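Local coordinates for protein phosphatidylglycerophosphatase B (PDB 6FMX) that dephosphorylates phosphatidylglycerophosphate to phosphatidylglycerol in the bacterial cell membrane and also acts on undecaprenyl pyrophosphate to supply the lipid carrier undecaprenyl phosphate, at residues F27-I32 and G198-L203; A48-A53 and V121-A126; F136-S141 and I182-L187. All blocks are in the same frame, centred on the assembly; numbering follows the deposited sequence.

Interaction 1 (F27-I32 and G198-L203); sequences FLFFLI and GFSLGL. With OLC ((2R)-2,3-dihydroxypropyl (9Z)-octadec-9-enoate), chain C; OLC ((2R)-2,3-dihydroxypropyl (9Z)-octadec-9-enoate), chain D.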
loop_
_atom_site.group_PDB
_atom_site.type_symbol
_atom_site.label_atom_id
_atom_site.label_comp_id
_atom_site.label_asym_id
_atom_site.label_seq_id
_atom_site.Cartn_x
_atom_site.Cartn_y
_atom_site.Cartn_z
ATOM N N PHE A 27 4.532 -3.153 -13.025
ATOM C CA PHE A 27 5.899 -3.638 -12.865
ATOM C C PHE A 27 6.876 -2.791 -13.663
ATOM O O PHE A 27 7.962 -2.451 -13.173
ATOM C CB PHE A 27 5.986 -5.100 -13.299
ATOM C CG PHE A 27 7.363 -5.680 -13.206
ATOM C CD1 PHE A 27 7.958 -5.898 -11.974
ATOM C CD2 PHE A 27 8.057 -6.029 -14.353
ATOM C CE1 PHE A 27 9.226 -6.440 -11.888
ATOM C CE2 PHE A 27 9.322 -6.575 -14.273
ATOM C CZ PHE A 27 9.906 -6.780 -13.038
ATOM N N LEU A 28 6.510 -2.445 -14.900
ATOM C CA LEU A 28 7.362 -1.583 -15.710
ATOM C C LEU A 28 7.449 -0.183 -15.111
ATOM O O LEU A 28 8.508 0.451 -15.153
ATOM C CB LEU A 28 6.833 -1.527 -17.141
ATOM C CG LEU A 28 7.005 -2.842 -17.909
ATOM C CD1 LEU A 28 6.396 -2.758 -19.301
ATOM C CD2 LEU A 28 8.471 -3.218 -17.988
ATOM N N PHE A 29 6.344 0.312 -14.551
ATOM C CA PHE A 29 6.375 1.616 -13.899
ATOM C C PHE A 29 7.335 1.613 -12.719
ATOM O O PHE A 29 8.043 2.597 -12.485
ATOM C CB PHE A 29 4.974 2.017 -13.439
ATOM C CG PHE A 29 4.946 3.290 -12.638
ATOM C CD1 PHE A 29 5.072 4.522 -13.260
ATOM C CD2 PHE A 29 4.810 3.254 -11.261
ATOM C CE1 PHE A 29 5.049 5.695 -12.523
ATOM C CE2 PHE A 29 4.785 4.425 -10.522
ATOM C CZ PHE A 29 4.907 5.648 -11.156
ATOM N N PHE A 30 7.371 0.519 -11.956
ATOM C CA PHE A 30 8.278 0.468 -10.814
ATOM C C PHE A 30 9.734 0.493 -11.262
ATOM O O PHE A 30 10.564 1.178 -10.652
ATOM C CB PHE A 30 8.013 -0.767 -9.957
ATOM C CG PHE A 30 9.027 -0.961 -8.872
ATOM C CD1 PHE A 30 8.923 -0.264 -7.679
ATOM C CD2 PHE A 30 10.083 -1.837 -9.037
ATOM C CE1 PHE A 30 9.861 -0.431 -6.681
ATOM C CE2 PHE A 30 11.022 -2.010 -8.033
ATOM C CZ PHE A 30 10.912 -1.305 -6.857
ATOM N N LEU A 31 10.068 -0.271 -12.310
ATOM C CA LEU A 31 11.443 -0.287 -12.804
ATOM C C LEU A 31 11.880 1.098 -13.246
ATOM O O LEU A 31 13.002 1.532 -12.956
ATOM C CB LEU A 31 11.588 -1.271 -13.969
ATOM C CG LEU A 31 11.332 -2.757 -13.732
ATOM C CD1 LEU A 31 11.541 -3.566 -15.028
ATOM C CD2 LEU A 31 12.239 -3.262 -12.629
ATOM N N ILE A 32 11.006 1.802 -13.959
ATOM C CA ILE A 32 11.340 3.133 -14.438
ATOM C C ILE A 32 11.552 4.078 -13.261
ATOM O O ILE A 32 12.495 4.878 -13.251
ATOM C CB ILE A 32 10.249 3.621 -15.405
ATOM C CG1 ILE A 32 10.436 2.916 -16.750
ATOM C CG2 ILE A 32 10.308 5.122 -15.578
ATOM C CD1 ILE A 32 9.276 3.074 -17.683
ATOM N N GLY A 198 5.875 2.102 -3.968
ATOM C CA GLY A 198 5.157 1.137 -3.154
ATOM C C GLY A 198 3.737 0.918 -3.634
ATOM O O GLY A 198 3.244 -0.216 -3.639
ATOM N N PHE A 199 3.054 1.997 -4.039
ATOM C CA PHE A 199 1.740 1.881 -4.667
ATOM C C PHE A 199 1.761 0.865 -5.800
ATOM O O PHE A 199 0.940 -0.057 -5.845
ATOM C CB PHE A 199 1.285 3.237 -5.217
ATOM C CG PHE A 199 0.615 4.134 -4.204
ATOM C CD1 PHE A 199 0.325 3.687 -2.927
ATOM C CD2 PHE A 199 0.267 5.429 -4.551
ATOM C CE1 PHE A 199 -0.292 4.528 -2.008
ATOM C CE2 PHE A 199 -0.354 6.277 -3.629
ATOM C CZ PHE A 199 -0.632 5.823 -2.362
ATOM N N SER A 200 2.698 1.031 -6.733
ATOM C CA SER A 200 2.671 0.218 -7.944
ATOM C C SER A 200 2.887 -1.258 -7.646
ATOM O O SER A 200 2.242 -2.108 -8.274
ATOM C CB SER A 200 3.698 0.735 -8.955
ATOM O OG SER A 200 5.022 0.512 -8.535
ATOM N N LEU A 201 3.754 -1.592 -6.691
ATOM C CA LEU A 201 4.000 -3.001 -6.399
ATOM C C LEU A 201 2.950 -3.628 -5.482
ATOM O O LEU A 201 2.657 -4.819 -5.626
ATOM C CB LEU A 201 5.392 -3.187 -5.797
ATOM C CG LEU A 201 6.579 -2.891 -6.716
ATOM C CD1 LEU A 201 7.862 -3.183 -5.991
ATOM C CD2 LEU A 201 6.511 -3.725 -7.980
ATOM N N GLY A 202 2.382 -2.871 -4.542
ATOM C CA GLY A 202 1.260 -3.392 -3.782
ATOM C C GLY A 202 0.059 -3.661 -4.666
ATOM O O GLY A 202 -0.608 -4.693 -4.533
ATOM N N LEU A 203 -0.234 -2.739 -5.587
ATOM C CA LEU A 203 -1.320 -2.938 -6.541
ATOM C C LEU A 203 -1.037 -4.124 -7.456
ATOM O O LEU A 203 -1.948 -4.888 -7.801
ATOM C CB LEU A 203 -1.515 -1.662 -7.356
ATOM C CG LEU A 203 -2.889 -1.161 -7.809
ATOM C CD1 LEU A 203 -3.965 -1.386 -6.752
ATOM C CD2 LEU A 203 -2.772 0.317 -8.159
HETATM C C18 OLC C . 1.502 2.323 -17.101
HETATM C C10 OLC C . 4.920 6.006 -17.252
HETATM C C9 OLC C . 5.591 7.017 -16.740
HETATM C C17 OLC C . 2.353 2.828 -18.267
HETATM C C11 OLC C . 5.346 4.555 -17.020
HETATM C C8 OLC C . 6.824 6.767 -15.874
HETATM C C24 OLC C . 15.134 13.773 -16.690
HETATM C C16 OLC C . 2.953 1.686 -19.092
HETATM C C12 OLC C . 5.671 3.934 -18.380
HETATM C C7 OLC C . 7.214 8.052 -15.140
HETATM C C15 OLC C . 3.970 0.868 -18.295
HETATM C C13 OLC C . 5.931 2.433 -18.322
HETATM C C6 OLC C . 8.092 7.715 -13.933
HETATM C C14 OLC C . 4.887 1.753 -17.452
HETATM C C5 OLC C . 7.949 8.807 -12.877
HETATM C C4 OLC C . 9.319 9.405 -12.579
HETATM C C3 OLC C . 9.658 10.442 -13.648
HETATM C C2 OLC C . 10.850 9.937 -14.451
HETATM C C21 OLC C . 13.149 12.448 -16.023
HETATM C C1 OLC C . 11.403 11.091 -15.275
HETATM C C22 OLC C . 14.650 12.421 -16.184
HETATM O O19 OLC C . 10.661 11.851 -15.804
HETATM O O25 OLC C . 16.516 13.847 -16.465
HETATM O O23 OLC C . 15.181 12.172 -14.920
HETATM O O20 OLC C . 12.785 11.254 -15.397
HETATM C C18 OLC D . 10.820 1.738 -21.215
HETATM C C10 OLC D . 15.776 0.435 -16.201
HETATM C C9 OLC D . 16.265 -0.442 -15.348
HETATM C C17 OLC D . 9.823 0.789 -20.559
HETATM C C11 OLC D . 14.348 0.941 -16.050
HETATM C C8 OLC D . 15.407 -0.965 -14.198
HETATM C C24 OLC D . 24.300 5.166 -9.687
HETATM C C16 OLC D . 10.576 -0.428 -20.028
HETATM C C12 OLC D . 13.600 0.770 -17.367
HETATM C C7 OLC D . 16.292 -1.404 -13.032
HETATM C C15 OLC D . 11.557 0.014 -18.945
HETATM C C13 OLC D . 13.753 -0.663 -17.883
HETATM C C6 OLC D . 16.643 -0.188 -12.180
HETATM C C14 OLC D . 12.482 -1.150 -18.584
HETATM C C5 OLC D . 17.988 -0.431 -11.497
HETATM C C4 OLC D . 18.543 0.890 -10.981
HETATM C C3 OLC D . 19.516 1.470 -12.003
HETATM C C2 OLC D . 20.087 2.781 -11.474
HETATM C C21 OLC D . 23.127 3.026 -9.288
HETATM C C1 OLC D . 21.247 2.485 -10.527
HETATM C C22 OLC D . 24.470 3.658 -9.589
HETATM O O19 OLC D . 21.375 1.405 -10.057
HETATM O O25 OLC D . 25.184 5.765 -8.782
HETATM O O23 OLC D . 25.345 3.355 -8.542
HETATM O O20 OLC D . 22.181 3.478 -10.214
#
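The Phe30 ring receives Leu201 on one face: methyl CD1 sits almost directly over the ring centre, 3.5 Å from the centroid and 13° off the normal, a CH-pi contact. At the edge of the same ring lies Ser200 OG. The neighbouring Phe29 ring is met edge-on from two sides, its CD2 by Ser200 CB at 3.6 Å and its CD1 by C11 of a monoolein chain (OLC, chain C) at 3.8 Å, where the protein meets lipid. In both residues CG stands anti to the backbone N (chi1 173° in Phe30), which lays the ring beside Ser200 and Leu201. Ser200 makes no hydrogen bond across the interface: its OG touches Phe30 CB and bonds to Gly197 O within its own helix. With an alanine in place of Phe30, Leu201 would probably lose the aromatic face it rests on and a gap would open between the two helices. The segments run nearly antiparallel, at 153° with axes 8.8 Å apart, and join the first transmembrane helix, 21-36, to the last, 192-215. Leu114 of helix 96-118 packs on both Phe30 and Leu201, while Leu201 also touches Met142 of helix 139-158.

Interaction 2 (A48-A53 and V121-A126); sequences AISKAA and VRPDFA. With WO4 (tungstate(VI)ion), chain G.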
loop_
_atom_site.group_PDB
_atom_site.type_symbol
_atom_site.label_atom_id
_atom_site.label_comp_id
_atom_site.label_asym_id
_atom_site.label_seq_id
_atom_site.Cartn_x
_atom_site.Cartn_y
_atom_site.Cartn_z
ATOM N N ALA A 48 11.776 19.015 -3.259
ATOM C CA ALA A 48 10.921 20.200 -3.291
ATOM C C ALA A 48 9.504 19.878 -2.838
ATOM O O ALA A 48 8.856 20.699 -2.172
ATOM C CB ALA A 48 10.905 20.809 -4.693
ATOM N N ILE A 49 9.000 18.693 -3.194
ATOM C CA ILE A 49 7.647 18.320 -2.797
ATOM C C ILE A 49 7.613 17.976 -1.315
ATOM O O ILE A 49 6.674 18.338 -0.598
ATOM C CB ILE A 49 7.135 17.155 -3.669
ATOM C CG1 ILE A 49 6.967 17.622 -5.113
ATOM C CG2 ILE A 49 5.816 16.607 -3.137
ATOM C CD1 ILE A 49 6.617 16.514 -6.083
ATOM N N SER A 50 8.644 17.285 -0.835
ATOM C CA SER A 50 8.735 16.948 0.580
ATOM C C SER A 50 8.701 18.204 1.442
ATOM O O SER A 50 7.928 18.293 2.406
ATOM C CB SER A 50 10.016 16.154 0.832
ATOM O OG SER A 50 10.100 15.735 2.180
ATOM N N LYS A 51 9.524 19.199 1.095
ATOM C CA LYS A 51 9.562 20.440 1.869
ATOM C C LYS A 51 8.284 21.252 1.690
ATOM O O LYS A 51 7.792 21.862 2.649
ATOM C CB LYS A 51 10.790 21.264 1.483
ATOM C CG LYS A 51 12.093 20.661 1.973
ATOM C CD LYS A 51 13.314 21.440 1.477
ATOM C CE LYS A 51 14.534 21.126 2.309
ATOM N NZ LYS A 51 15.718 21.910 1.861
ATOM N N ALA A 52 7.721 21.267 0.479
ATOM C CA ALA A 52 6.466 21.985 0.272
ATOM C C ALA A 52 5.352 21.427 1.147
ATOM O O ALA A 52 4.488 22.184 1.609
ATOM C CB ALA A 52 6.064 21.938 -1.203
ATOM N N ALA A 53 5.361 20.115 1.400
ATOM C CA ALA A 53 4.336 19.523 2.255
ATOM C C ALA A 53 4.409 20.063 3.680
ATOM O O ALA A 53 3.377 20.186 4.352
ATOM C CB ALA A 53 4.468 17.998 2.249
ATOM N N VAL A 121 18.384 6.834 0.923
ATOM C CA VAL A 121 18.396 7.602 2.162
ATOM C C VAL A 121 17.055 8.305 2.334
ATOM O O VAL A 121 16.465 8.808 1.368
ATOM C CB VAL A 121 19.573 8.599 2.139
ATOM C CG1 VAL A 121 19.547 9.498 3.340
ATOM C CG2 VAL A 121 20.908 7.869 2.085
ATOM N N ARG A 122 16.561 8.337 3.576
ATOM C CA ARG A 122 15.289 8.976 3.891
ATOM C C ARG A 122 15.380 10.494 3.712
ATOM O O ARG A 122 16.473 11.059 3.685
ATOM C CB ARG A 122 14.889 8.652 5.329
ATOM C CG ARG A 122 14.642 7.190 5.594
ATOM C CD ARG A 122 13.155 6.903 5.615
ATOM N NE ARG A 122 12.874 5.489 5.814
ATOM C CZ ARG A 122 11.659 5.002 6.028
ATOM N NH1 ARG A 122 10.621 5.824 6.062
ATOM N NH2 ARG A 122 11.480 3.698 6.205
ATOM N N PRO A 123 14.234 11.178 3.591
ATOM C CA PRO A 123 14.280 12.646 3.441
ATOM C C PRO A 123 15.024 13.360 4.564
ATOM O O PRO A 123 15.931 14.163 4.295
ATOM C CB PRO A 123 12.792 13.029 3.402
ATOM C CG PRO A 123 12.122 11.816 2.807
ATOM C CD PRO A 123 12.868 10.641 3.387
ATOM N N ASP A 124 14.636 13.104 5.817
ATOM C CA ASP A 124 15.290 13.638 7.020
ATOM C C ASP A 124 15.387 15.163 7.033
ATOM O O ASP A 124 16.325 15.731 7.597
ATOM C CB ASP A 124 16.667 13.007 7.237
ATOM C CG ASP A 124 16.589 11.777 8.118
ATOM O OD1 ASP A 124 15.909 11.853 9.173
ATOM O OD2 ASP A 124 17.168 10.731 7.759
ATOM N N PHE A 125 14.409 15.841 6.440
ATOM C CA PHE A 125 14.252 17.277 6.629
ATOM C C PHE A 125 13.418 17.588 7.857
ATOM O O PHE A 125 13.769 18.480 8.633
ATOM C CB PHE A 125 13.601 17.914 5.401
ATOM C CG PHE A 125 14.311 17.602 4.122
ATOM C CD1 PHE A 125 15.584 18.101 3.887
ATOM C CD2 PHE A 125 13.715 16.807 3.154
ATOM C CE1 PHE A 125 16.253 17.809 2.716
ATOM C CE2 PHE A 125 14.379 16.517 1.973
ATOM C CZ PHE A 125 15.649 17.018 1.756
ATOM N N ALA A 126 12.334 16.854 8.051
ATOM C CA ALA A 126 11.357 17.206 9.066
ATOM C C ALA A 126 10.439 16.038 9.389
ATOM O O ALA A 126 9.212 16.181 9.305
ATOM C CB ALA A 126 10.533 18.403 8.594
HETATM W W WO4 G . 7.853 2.919 5.646
HETATM O O1 WO4 G . 8.686 4.448 6.704
HETATM O O2 WO4 G . 9.150 2.190 4.266
HETATM O O3 WO4 G . 7.485 1.369 6.914
HETATM O O4 WO4 G . 6.240 3.645 4.698
#
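Ser50 and Lys51 on helix 40-54 face Pro123 and Phe125 in an irregular loop, with CA atoms 7.6 Å apart for Ser50 and Pro123 and 7.4 Å apart for Lys51 and Phe125. Phe125 does most of the work. Lys51 crosses it at about a right angle and lays methylene CE over one face of the ring, 3.9 Å from the centroid and 24° off the normal, a CH-pi contact displaced toward the CD1 side. On the opposite face the ring covers the carbonyl of its own loop, with Pro123 O 3.5 Å above the Phe125 plane and over its centre. The ring is thus held between a lysine methylene and a peptide oxygen. Lys51 reaches it with a chain extended beyond CG, and its ammonium goes on to a salt bridge with Glu47, one turn back on the same helix, so that carbon and not charge is presented to the ring. Ser50 supplies the edge contact: OG, turned anti to its own backbone N (chi1 -176°), comes to 3.9 Å from Phe125 CD2 and also touches Pro123 CB. Lys51 and Phe125 lie on the surface and touch crystal neighbours too. Arg122, the residue before Pro123, turns the other way and points its guanidinium edge at the tungstate. NH2 makes a weak bond of 2.9 Å to tungstate O1, while the modelled NH1 distance to that oxygen is too short to read closely. Arg122 NE forms a salt bridge with Glu131 and a hydrogen bond to the Ser133 carbonyl. Arg122 and Pro123 end the KX6RP signature, phosphatase motif I, which begins at Lys115; the loop carrying this arginine-proline pair is packed, through Pro123 and Phe125, against helix 40-54, probably on the extracellular side.

Interaction 3 (F136-S141 and I182-L187); sequences FPSGHS and ISRVYL. With WO4 (tungstate(VI)ion), chain G.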
loop_
_atom_site.group_PDB
_atom_site.type_symbol
_atom_site.label_atom_id
_atom_site.label_comp_id
_atom_site.label_asym_id
_atom_site.label_seq_id
_atom_site.Cartn_x
_atom_site.Cartn_y
_atom_site.Cartn_z
ATOM N N PHE A 136 13.059 3.574 -0.044
ATOM C CA PHE A 136 12.399 3.176 -1.288
ATOM C C PHE A 136 12.336 1.654 -1.420
ATOM O O PHE A 136 13.379 0.992 -1.342
ATOM C CB PHE A 136 13.149 3.767 -2.513
ATOM C CG PHE A 136 12.470 3.496 -3.844
ATOM C CD1 PHE A 136 12.738 2.334 -4.549
ATOM C CD2 PHE A 136 11.582 4.412 -4.391
ATOM C CE1 PHE A 136 12.115 2.077 -5.769
ATOM C CE2 PHE A 136 10.962 4.168 -5.622
ATOM C CZ PHE A 136 11.232 3.001 -6.306
ATOM N N PRO A 137 11.152 1.066 -1.667
ATOM C CA PRO A 137 9.827 1.699 -1.766
ATOM C C PRO A 137 9.158 1.834 -0.398
ATOM O O PRO A 137 9.568 1.130 0.525
ATOM C CB PRO A 137 9.038 0.737 -2.663
ATOM C CG PRO A 137 9.693 -0.600 -2.457
ATOM C CD PRO A 137 11.130 -0.352 -2.067
ATOM N N SER A 138 8.146 2.703 -0.274
ATOM C CA SER A 138 7.498 2.927 1.016
ATOM C C SER A 138 6.684 1.710 1.431
ATOM O O SER A 138 5.798 1.267 0.699
ATOM C CB SER A 138 6.594 4.161 0.953
ATOM O OG SER A 138 5.669 4.159 2.033
ATOM N N GLY A 139 6.974 1.179 2.619
ATOM C CA GLY A 139 6.264 -0.004 3.073
ATOM C C GLY A 139 4.807 0.266 3.417
ATOM O O GLY A 139 3.941 -0.555 3.125
ATOM N N HIS A 140 4.523 1.415 4.048
ATOM C CA HIS A 140 3.128 1.737 4.359
ATOM C C HIS A 140 2.299 1.843 3.086
ATOM O O HIS A 140 1.158 1.366 3.033
ATOM C CB HIS A 140 3.032 3.043 5.157
ATOM C CG HIS A 140 3.234 2.891 6.637
ATOM N ND1 HIS A 140 4.389 2.379 7.192
ATOM C CD2 HIS A 140 2.445 3.246 7.681
ATOM C CE1 HIS A 140 4.293 2.403 8.509
ATOM N NE2 HIS A 140 3.125 2.929 8.833
ATOM N N SER A 141 2.854 2.472 2.048
ATOM C CA SER A 141 2.130 2.617 0.795
ATOM C C SER A 141 1.975 1.280 0.094
ATOM O O SER A 141 0.927 0.974 -0.483
ATOM C CB SER A 141 2.853 3.621 -0.105
ATOM O OG SER A 141 3.180 4.794 0.629
ATOM N N ILE A 182 -0.293 9.645 1.025
ATOM C CA ILE A 182 -0.175 11.088 1.244
ATOM C C ILE A 182 0.444 11.361 2.609
ATOM O O ILE A 182 1.297 12.245 2.764
ATOM C CB ILE A 182 -1.550 11.772 1.119
ATOM C CG1 ILE A 182 -2.019 11.833 -0.336
ATOM C CG2 ILE A 182 -1.522 13.170 1.735
ATOM C CD1 ILE A 182 -3.504 12.219 -0.439
ATOM N N SER A 183 0.029 10.580 3.611
ATOM C CA SER A 183 0.487 10.781 4.981
ATOM C C SER A 183 1.982 10.527 5.125
ATOM O O SER A 183 2.638 11.196 5.924
ATOM C CB SER A 183 -0.308 9.878 5.934
ATOM O OG SER A 183 0.188 8.546 5.930
ATOM N N ARG A 184 2.550 9.583 4.363
ATOM C CA ARG A 184 3.993 9.364 4.451
ATOM C C ARG A 184 4.772 10.562 3.929
ATOM O O ARG A 184 5.852 10.873 4.445
ATOM C CB ARG A 184 4.413 8.104 3.684
ATOM C CG ARG A 184 3.553 6.871 3.965
ATOM C CD ARG A 184 3.500 6.590 5.464
ATOM N NE ARG A 184 4.770 6.096 5.987
ATOM C CZ ARG A 184 5.045 5.977 7.283
ATOM N NH1 ARG A 184 4.145 6.327 8.194
ATOM N NH2 ARG A 184 6.223 5.512 7.670
ATOM N N VAL A 185 4.250 11.241 2.909
ATOM C CA VAL A 185 4.918 12.440 2.419
ATOM C C VAL A 185 4.674 13.604 3.372
ATOM O O VAL A 185 5.602 14.341 3.723
ATOM C CB VAL A 185 4.458 12.771 0.990
ATOM C CG1 VAL A 185 5.171 14.012 0.498
ATOM C CG2 VAL A 185 4.725 11.574 0.048
ATOM N N TYR A 186 3.426 13.769 3.820
ATOM C CA TYR A 186 3.092 14.792 4.811
ATOM C C TYR A 186 3.970 14.684 6.055
ATOM O O TYR A 186 4.476 15.693 6.565
ATOM C CB TYR A 186 1.611 14.674 5.203
ATOM C CG TYR A 186 1.175 15.683 6.254
ATOM C CD1 TYR A 186 1.446 15.478 7.600
ATOM C CD2 TYR A 186 0.474 16.829 5.898
ATOM C CE1 TYR A 186 1.067 16.398 8.560
ATOM C CE2 TYR A 186 0.073 17.755 6.863
ATOM C CZ TYR A 186 0.376 17.526 8.189
ATOM O OH TYR A 186 0.005 18.430 9.160
ATOM N N LEU A 187 4.108 13.477 6.594
ATOM C CA LEU A 187 4.847 13.266 7.832
ATOM C C LEU A 187 6.358 13.277 7.633
ATOM O O LEU A 187 7.097 13.056 8.601
ATOM C CB LEU A 187 4.415 11.950 8.488
ATOM C CG LEU A 187 2.955 11.890 8.945
ATOM C CD1 LEU A 187 2.536 10.466 9.277
ATOM C CD2 LEU A 187 2.732 12.821 10.148
HETATM W W WO4 G . 7.853 2.919 5.646
HETATM O O1 WO4 G . 8.686 4.448 6.704
HETATM O O2 WO4 G . 9.150 2.190 4.266
HETATM O O3 WO4 G . 7.485 1.369 6.914
HETATM O O4 WO4 G . 6.240 3.645 4.698
#
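Ser138, which follows the cis-proline Pro137, is the first residue of 136-141 to meet the other segment: its OG lies 3.9 Å from Arg184 CG. That hydroxyl chiefly serves the anion, donating to tungstate O4 at 2.8 Å. Being at the N-cap of helix 139-158, it also accepts from Ser141 N. Gly139 adds its backbone N-H, aimed almost straight at tungstate O2 over 2.9 Å. His140 follows with two groups. Its backbone N donates to tungstate O4 at 2.9 Å, and its imidazole ND1 makes a longer bond of 3.3 Å to tungstate O3, which sits in the plane of the ring. Over one face of that imidazole lies the Arg184 guanidinium, centres 3.6 Å apart and planes within 3°, a parallel stack. Arg184 reaches this place by folding on itself, with chi2 at -54° and chi3 at -71°, so that its NH2 can give a bond of 2.9 Å to tungstate O1, near the guanidinium plane; its NE offers only a weak one to tungstate O4. The far nitrogen, NH1, is fixed by Thr69. Ser141 closes the walk: its OG donates to Ser138 OG at 2.9 Å and touches Arg184 CG, a second-shell hydroxyl that helps set the direction of the first. Tungstate, a tetrahedral mimic of phosphate, is gripped by main-chain N-H groups at a helix start, whose dipole would probably assist, by the Ser138 hydroxyl and by Arg184, with Lys115 and Arg122 completing the site. This is the pattern expected of a phosphate pocket built from motif II (PSGH) and motif III, with the inferred proton donor His140 kept flat against arginine and its ring edge turned to the anion.

In the fold
The three contacts tie an all-helical membrane enzyme together around one anion site. Along the chain, interaction 2 closes before interaction 3 opens, and both are nested inside the long loop closed by interaction 1, which joins the first and last transmembrane helices. Interactions 2 and 3, with centres about 11 Å apart, both reach the tungstate, the former through the first phosphatase motif and the latter through the second and third. Interaction 1 lies between two transmembrane helices, its centre about 14 Å from that of interaction 3, yet the two touch where Phe30 CE1 meets Phe136 CE1 at 3.5 Å. The hydrophobic helix contact thus borders the loop that shapes the pocket.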